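Local coordinates for protein endo-beta-mannanase (Opitutaceae bacterium TAV5, PDB 7BOB) that probably removes mannose units from the ends of beta-1,4-linked mannan chains, as a homotrimeric family 5 glycoside hydrolase active in a termite hindgut, at residues A[530-535]-A[539-544]; A[486-491]-A[551-556]. One frame throughout, in Å; residues are numbered along the deposited sequence.

Overall arrangement
Both contacts lie in the C-terminal part of the chain, apart from the parallel eight-stranded barrel sheet, and their centres are about 9 Å from each other. They share a mixed seven-stranded sheet. Contact 1 pairs strand 529-533, one of its two outermost strands within the chain, with strand 539-546. Contact 2 sets the end of helix 482-488 against the next strand, 549-554. Backbone bonds from Leu-542 to Ser-553 and between His-544 and Val-551 tie the two together. Contact 1 is partly buried and rests on direct backbone hydrogen bonds. Contact 2 is fully buried, has no direct hydrogen bond, and combines apolar packing with one bridging water.

Contact 1: A[530-535]-A[539-544]; sequences ILMTDN and PLVLRH
This is an antiparallel beta hairpin contact at the margin of the mixed sheet. Strand 530-533 belongs to one of the sheet's two outermost strands within the chain and pairs with strand 539-544, with 151° between their directions. Two classic beta bulges interrupt the pairing. In the first, two residues, Leu-531 and Met-532, stand opposite the single Val-541, whose O accepts from Leu-531 N at 2.7 Å and from Met-532 N at 3.2 Å. The Met-532 N-H lies in the carbonyl plane, on a lone pair. In the second, Leu-540 and Val-541 stand opposite Met-532, and Met-532 O accepts from Leu-540 N at 3.0 Å and from Val-541 N at 3.2 Å. Both reach it from the same face of its plane; Leu-540 N is tilted from that plane and Val-541 N stands well above it, off the lone pairs.

Side chains split between the two faces. On one, Ile-530 CD1 meets the Pro-539 ring at CG, 3.6 Å away, while its CG1 touches Leu-542 CD2. On the other, Met-532 runs alongside Val-541, with SD 3.8 Å from Val-541 CG2. The Met-532 chain bends at its last torsion (chi3 47°), which keeps CE close to that same methyl.

Leu-531 points toward the partner strand. Its CG is anti to the backbone N (chi1 -164°), and CD2 sits over the centre of the Arg-543 guanidinium, 3.5 Å from CZ. Arg-543 NE bonds to Thr-552 OG1 on the next strand. The register shifts bring two N-H groups to each carbonyl, so four backbone bonds rest on two acceptors.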
loop_
_atom_site.group_PDB
_atom_site.type_symbol
_atom_site.label_atom_id
_atom_site.label_comp_id
_atom_site.label_asym_id
_atom_site.label_seq_id
_atom_site.Cartn_x
_atom_site.Cartn_y
_atom_site.Cartn_z
ATOM N N ILE A 530 37.751 -15.839 -10.158
ATOM C CA ILE A 530 36.600 -15.384 -10.927
ATOM C C ILE A 530 36.149 -16.545 -11.807
ATOM O O ILE A 530 36.787 -16.865 -12.811
ATOM C CB ILE A 530 36.939 -14.135 -11.746
ATOM C CG1 ILE A 530 37.072 -12.933 -10.807
ATOM C CG2 ILE A 530 35.876 -13.862 -12.799
ATOM C CD1 ILE A 530 37.720 -11.718 -11.460
ATOM N N LEU A 531 35.049 -17.186 -11.426
ATOM C CA LEU A 531 34.591 -18.351 -12.172
ATOM C C LEU A 531 33.835 -17.957 -13.438
ATOM O O LEU A 531 33.940 -18.650 -14.458
ATOM C CB LEU A 531 33.735 -19.233 -11.270
ATOM C CG LEU A 531 33.432 -20.672 -11.682
ATOM C CD1 LEU A 531 34.603 -21.598 -11.390
ATOM C CD2 LEU A 531 32.175 -21.162 -10.946
ATOM N N MET A 532 33.089 -16.855 -13.403
ATOM C CA MET A 532 32.332 -16.384 -14.555
ATOM C C MET A 532 32.311 -14.865 -14.533
ATOM O O MET A 532 32.390 -14.241 -13.471
ATOM C CB MET A 532 30.888 -16.908 -14.564
ATOM C CG MET A 532 30.739 -18.381 -14.860
ATOM S SD MET A 532 29.087 -19.002 -14.454
ATOM C CE MET A 532 28.072 -17.713 -15.209
ATOM N N THR A 533 32.180 -14.278 -15.713
ATOM C CA THR A 533 32.059 -12.841 -15.865
ATOM C C THR A 533 30.746 -12.568 -16.568
ATOM O O THR A 533 30.182 -13.452 -17.216
ATOM C CB THR A 533 33.227 -12.250 -16.689
ATOM O OG1 THR A 533 33.417 -13.031 -17.881
ATOM C CG2 THR A 533 34.518 -12.275 -15.883
ATOM N N ASP A 534 30.250 -11.345 -16.443
ATOM C CA ASP A 534 29.166 -10.972 -17.333
ATOM C C ASP A 534 29.755 -10.711 -18.724
ATOM O O ASP A 534 30.967 -10.841 -18.946
ATOM C CB ASP A 534 28.381 -9.781 -16.778
ATOM C CG ASP A 534 29.227 -8.540 -16.637
ATOM O OD1 ASP A 534 30.463 -8.665 -16.762
ATOM O OD2 ASP A 534 28.660 -7.446 -16.402
ATOM N N ASN A 535 28.894 -10.372 -19.687
ATOM C CA ASN A 535 29.358 -10.279 -21.062
ATOM C C ASN A 535 30.179 -9.017 -21.309
ATOM O O ASN A 535 30.868 -8.935 -22.331
ATOM C CB ASN A 535 28.169 -10.397 -22.041
ATOM C CG ASN A 535 27.298 -9.128 -22.113
ATOM O OD1 ASN A 535 27.361 -8.245 -21.249
ATOM N ND2 ASN A 535 26.461 -9.050 -23.152
ATOM N N PRO A 539 33.391 -9.385 -12.887
ATOM C CA PRO A 539 33.125 -10.622 -12.142
ATOM C C PRO A 539 31.655 -10.755 -11.772
ATOM O O PRO A 539 31.028 -9.803 -11.302
ATOM C CB PRO A 539 34.009 -10.479 -10.897
ATOM C CG PRO A 539 35.024 -9.413 -11.268
ATOM C CD PRO A 539 34.293 -8.488 -12.147
ATOM N N LEU A 540 31.110 -11.962 -11.987
ATOM C CA LEU A 540 29.727 -12.299 -11.671
ATOM C C LEU A 540 29.587 -13.534 -10.781
ATOM O O LEU A 540 28.717 -13.545 -9.906
ATOM C CB LEU A 540 28.926 -12.485 -12.969
ATOM C CG LEU A 540 27.446 -12.779 -12.734
ATOM C CD1 LEU A 540 26.805 -11.662 -11.904
ATOM C CD2 LEU A 540 26.701 -12.989 -14.049
ATOM N N VAL A 541 30.411 -14.568 -10.979
ATOM C CA VAL A 541 30.455 -15.728 -10.088
ATOM C C VAL A 541 31.881 -15.900 -9.577
ATOM O O VAL A 541 32.822 -16.022 -10.373
ATOM C CB VAL A 541 29.973 -17.024 -10.768
ATOM C CG1 VAL A 541 30.003 -18.167 -9.768
ATOM C CG2 VAL A 541 28.561 -16.867 -11.339
ATOM N N LEU A 542 32.041 -15.904 -8.262
ATOM C CA LEU A 542 33.319 -16.158 -7.615
ATOM C C LEU A 542 33.353 -17.563 -7.020
ATOM O O LEU A 542 32.314 -18.162 -6.718
ATOM C CB LEU A 542 33.585 -15.139 -6.508
ATOM C CG LEU A 542 33.342 -13.669 -6.794
ATOM C CD1 LEU A 542 33.703 -12.841 -5.563
ATOM C CD2 LEU A 542 34.154 -13.218 -8.012
ATOM N N ARG A 543 34.575 -18.076 -6.833
ATOM C CA ARG A 543 34.806 -19.375 -6.193
ATOM C C ARG A 543 36.000 -19.264 -5.253
ATOM O O ARG A 543 37.088 -18.862 -5.673
ATOM C CB ARG A 543 35.051 -20.489 -7.226
ATOM C CG ARG A 543 35.070 -21.897 -6.624
ATOM C CD ARG A 543 34.700 -22.983 -7.635
ATOM N NE ARG A 543 33.254 -23.135 -7.772
ATOM C CZ ARG A 543 32.644 -23.798 -8.754
ATOM N NH1 ARG A 543 33.353 -24.400 -9.710
ATOM N NH2 ARG A 543 31.312 -23.865 -8.775
ATOM N N HIS A 544 35.796 -19.615 -3.988
ATOM C CA HIS A 544 36.774 -19.356 -2.940
ATOM C C HIS A 544 36.898 -20.594 -2.080
ATOM O O HIS A 544 35.902 -21.051 -1.506
ATOM C CB HIS A 544 36.359 -18.165 -2.071
ATOM C CG HIS A 544 37.414 -17.720 -1.107
ATOM N ND1 HIS A 544 37.117 -17.131 0.103
ATOM C CD2 HIS A 544 38.766 -17.767 -1.178
ATOM C CE1 HIS A 544 38.239 -16.836 0.735
ATOM N NE2 HIS A 544 39.255 -17.212 -0.021
#

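Contact 2: A[486-491]-A[551-556]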
loop_
_atom_site.group_PDB
_atom_site.type_symbol
_atom_site.label_atom_id
_atom_site.label_comp_id
_atom_site.label_asym_id
_atom_site.label_seq_id
_atom_site.Cartn_x
_atom_site.Cartn_y
_atom_site.Cartn_z
ATOM N N ARG A 486 36.145 -12.067 3.895
ATOM C CA ARG A 486 37.030 -13.222 4.065
ATOM C C ARG A 486 36.349 -14.526 3.683
ATOM O O ARG A 486 37.030 -15.476 3.285
ATOM C CB ARG A 486 37.544 -13.307 5.507
ATOM C CG ARG A 486 38.260 -12.036 5.940
ATOM C CD ARG A 486 39.030 -12.201 7.244
ATOM N NE ARG A 486 38.142 -12.395 8.394
ATOM C CZ ARG A 486 37.894 -11.473 9.329
ATOM N NH1 ARG A 486 38.463 -10.264 9.256
ATOM N NH2 ARG A 486 37.068 -11.759 10.334
ATOM N N LEU A 487 35.018 -14.603 3.799
ATOM C CA LEU A 487 34.326 -15.833 3.425
ATOM C C LEU A 487 34.060 -15.897 1.927
ATOM O O LEU A 487 34.308 -16.926 1.290
ATOM C CB LEU A 487 33.015 -15.963 4.190
ATOM C CG LEU A 487 32.248 -17.269 3.962
ATOM C CD1 LEU A 487 33.177 -18.475 4.062
ATOM C CD2 LEU A 487 31.116 -17.377 4.962
ATOM N N VAL A 488 33.540 -14.818 1.345
ATOM C CA VAL A 488 33.333 -14.813 -0.097
ATOM C C VAL A 488 34.677 -14.826 -0.830
ATOM O O VAL A 488 34.818 -15.461 -1.882
ATOM C CB VAL A 488 32.476 -13.600 -0.500
ATOM C CG1 VAL A 488 32.587 -13.334 -2.014
ATOM C CG2 VAL A 488 31.037 -13.814 -0.079
ATOM N N GLY A 489 35.678 -14.142 -0.278
ATOM C CA GLY A 489 36.969 -14.011 -0.919
ATOM C C GLY A 489 37.139 -12.780 -1.789
ATOM O O GLY A 489 37.886 -12.830 -2.770
ATOM N N ALA A 490 36.478 -11.672 -1.453
ATOM C CA ALA A 490 36.459 -10.472 -2.274
ATOM C C ALA A 490 35.936 -9.319 -1.425
ATOM O O ALA A 490 35.189 -9.538 -0.472
ATOM C CB ALA A 490 35.589 -10.666 -3.518
ATOM N N GLU A 491 36.374 -8.109 -1.753
ATOM C CA GLU A 491 35.937 -6.876 -1.116
ATOM C C GLU A 491 35.112 -6.055 -2.099
ATOM O O GLU A 491 35.276 -6.170 -3.319
ATOM C CB GLU A 491 37.134 -6.039 -0.655
ATOM C CG GLU A 491 37.717 -6.456 0.661
ATOM C CD GLU A 491 39.152 -6.006 0.816
ATOM O OE1 GLU A 491 39.572 -5.078 0.096
ATOM O OE2 GLU A 491 39.868 -6.593 1.653
ATOM N N VAL A 551 33.389 -21.912 -1.249
ATOM C CA VAL A 551 32.301 -20.946 -1.381
ATOM C C VAL A 551 32.180 -20.553 -2.843
ATOM O O VAL A 551 33.128 -20.002 -3.419
ATOM C CB VAL A 551 32.560 -19.697 -0.521
ATOM C CG1 VAL A 551 31.399 -18.679 -0.654
ATOM C CG2 VAL A 551 32.809 -20.082 0.931
ATOM N N THR A 552 31.018 -20.808 -3.442
ATOM C CA THR A 552 30.698 -20.308 -4.782
ATOM C C THR A 552 29.654 -19.196 -4.634
ATOM O O THR A 552 28.486 -19.467 -4.325
ATOM C CB THR A 552 30.205 -21.439 -5.692
ATOM O OG1 THR A 552 31.216 -22.445 -5.792
ATOM C CG2 THR A 552 29.863 -20.942 -7.080
ATOM N N SER A 553 30.073 -17.943 -4.836
ATOM C CA SER A 553 29.206 -16.781 -4.650
ATOM C C SER A 553 28.751 -16.229 -5.997
ATOM O O SER A 553 29.572 -16.021 -6.900
ATOM C CB SER A 553 29.917 -15.685 -3.848
ATOM O OG SER A 553 30.575 -16.167 -2.687
ATOM N N VAL A 554 27.450 -15.978 -6.131
ATOM C CA VAL A 554 26.875 -15.363 -7.328
ATOM C C VAL A 554 26.429 -13.948 -6.982
ATOM O O VAL A 554 25.604 -13.755 -6.077
ATOM C CB VAL A 554 25.686 -16.178 -7.875
ATOM C CG1 VAL A 554 25.066 -15.490 -9.091
ATOM C CG2 VAL A 554 26.099 -17.615 -8.192
ATOM N N LEU A 555 26.939 -12.965 -7.720
ATOM C CA LEU A 555 26.638 -11.561 -7.452
ATOM C C LEU A 555 25.369 -11.120 -8.175
ATOM O O LEU A 555 25.348 -10.111 -8.869
ATOM C CB LEU A 555 27.826 -10.687 -7.841
ATOM C CG LEU A 555 29.151 -11.141 -7.208
ATOM C CD1 LEU A 555 30.333 -10.275 -7.645
ATOM C CD2 LEU A 555 29.022 -11.153 -5.689
ATOM N N ALA A 556 24.303 -11.902 -8.040
ATOM C CA ALA A 556 23.005 -11.524 -8.583
ATOM C C ALA A 556 21.943 -12.253 -7.780
ATOM O O ALA A 556 22.215 -13.279 -7.147
ATOM C CB ALA A 556 22.874 -11.850 -10.073
HETATM O O HOH W 1 33.178 -16.884 -3.285
#
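The last turn of helix 482-488 packs against strand 551-554, with Val-488 CA and Val-551 CA 6.4 Å apart and no direct hydrogen bond between the segments. Leu-487 and Val-551 meet at about a right angle. Leu-487 CD1 and Val-551 CG2 are 3.5 Å apart, and the same valine methyl lies 3.5 Å from Leu-487 O. That carbonyl also accepts a bond from His-544 ND1 on the neighbouring strand. Leu-487 CG is anti to the backbone N (chi1 -176°), and the end of the side chain comes nearer to the strand than its base does. Ile-457 and Leu-460 of helix 454-465 pack on this leucine too.

Val-488 straddles the hydroxyl of Ser-553. Its CG1 and CG2 each stand 3.5 Å from OG. Ser-553 OG is turned beside its own backbone N (chi1 -47°) and donates to a water 2.8 Å from OG. The water in turn donates a hydrogen bond to Val-488 O, at 2.6 Å, and another to Val-551 O, at 3.1 Å. Three polar atoms within a buried contact are satisfied in this way, and the water stands in for direct bonds between helix end and strand.

Gly-489 follows the helix and is the first residue to leave helical angles, with a positive phi (93°) that suits glycine. From there the chain turns away into strand 490-496. Leu-487 and Val-488 both touch Trp-472 of strand 469-473 as well as strand 549-554. The helix end therefore packs across two neighbouring strands of the mixed sheet, a layering of helix against sheet characteristic of alpha/beta domains.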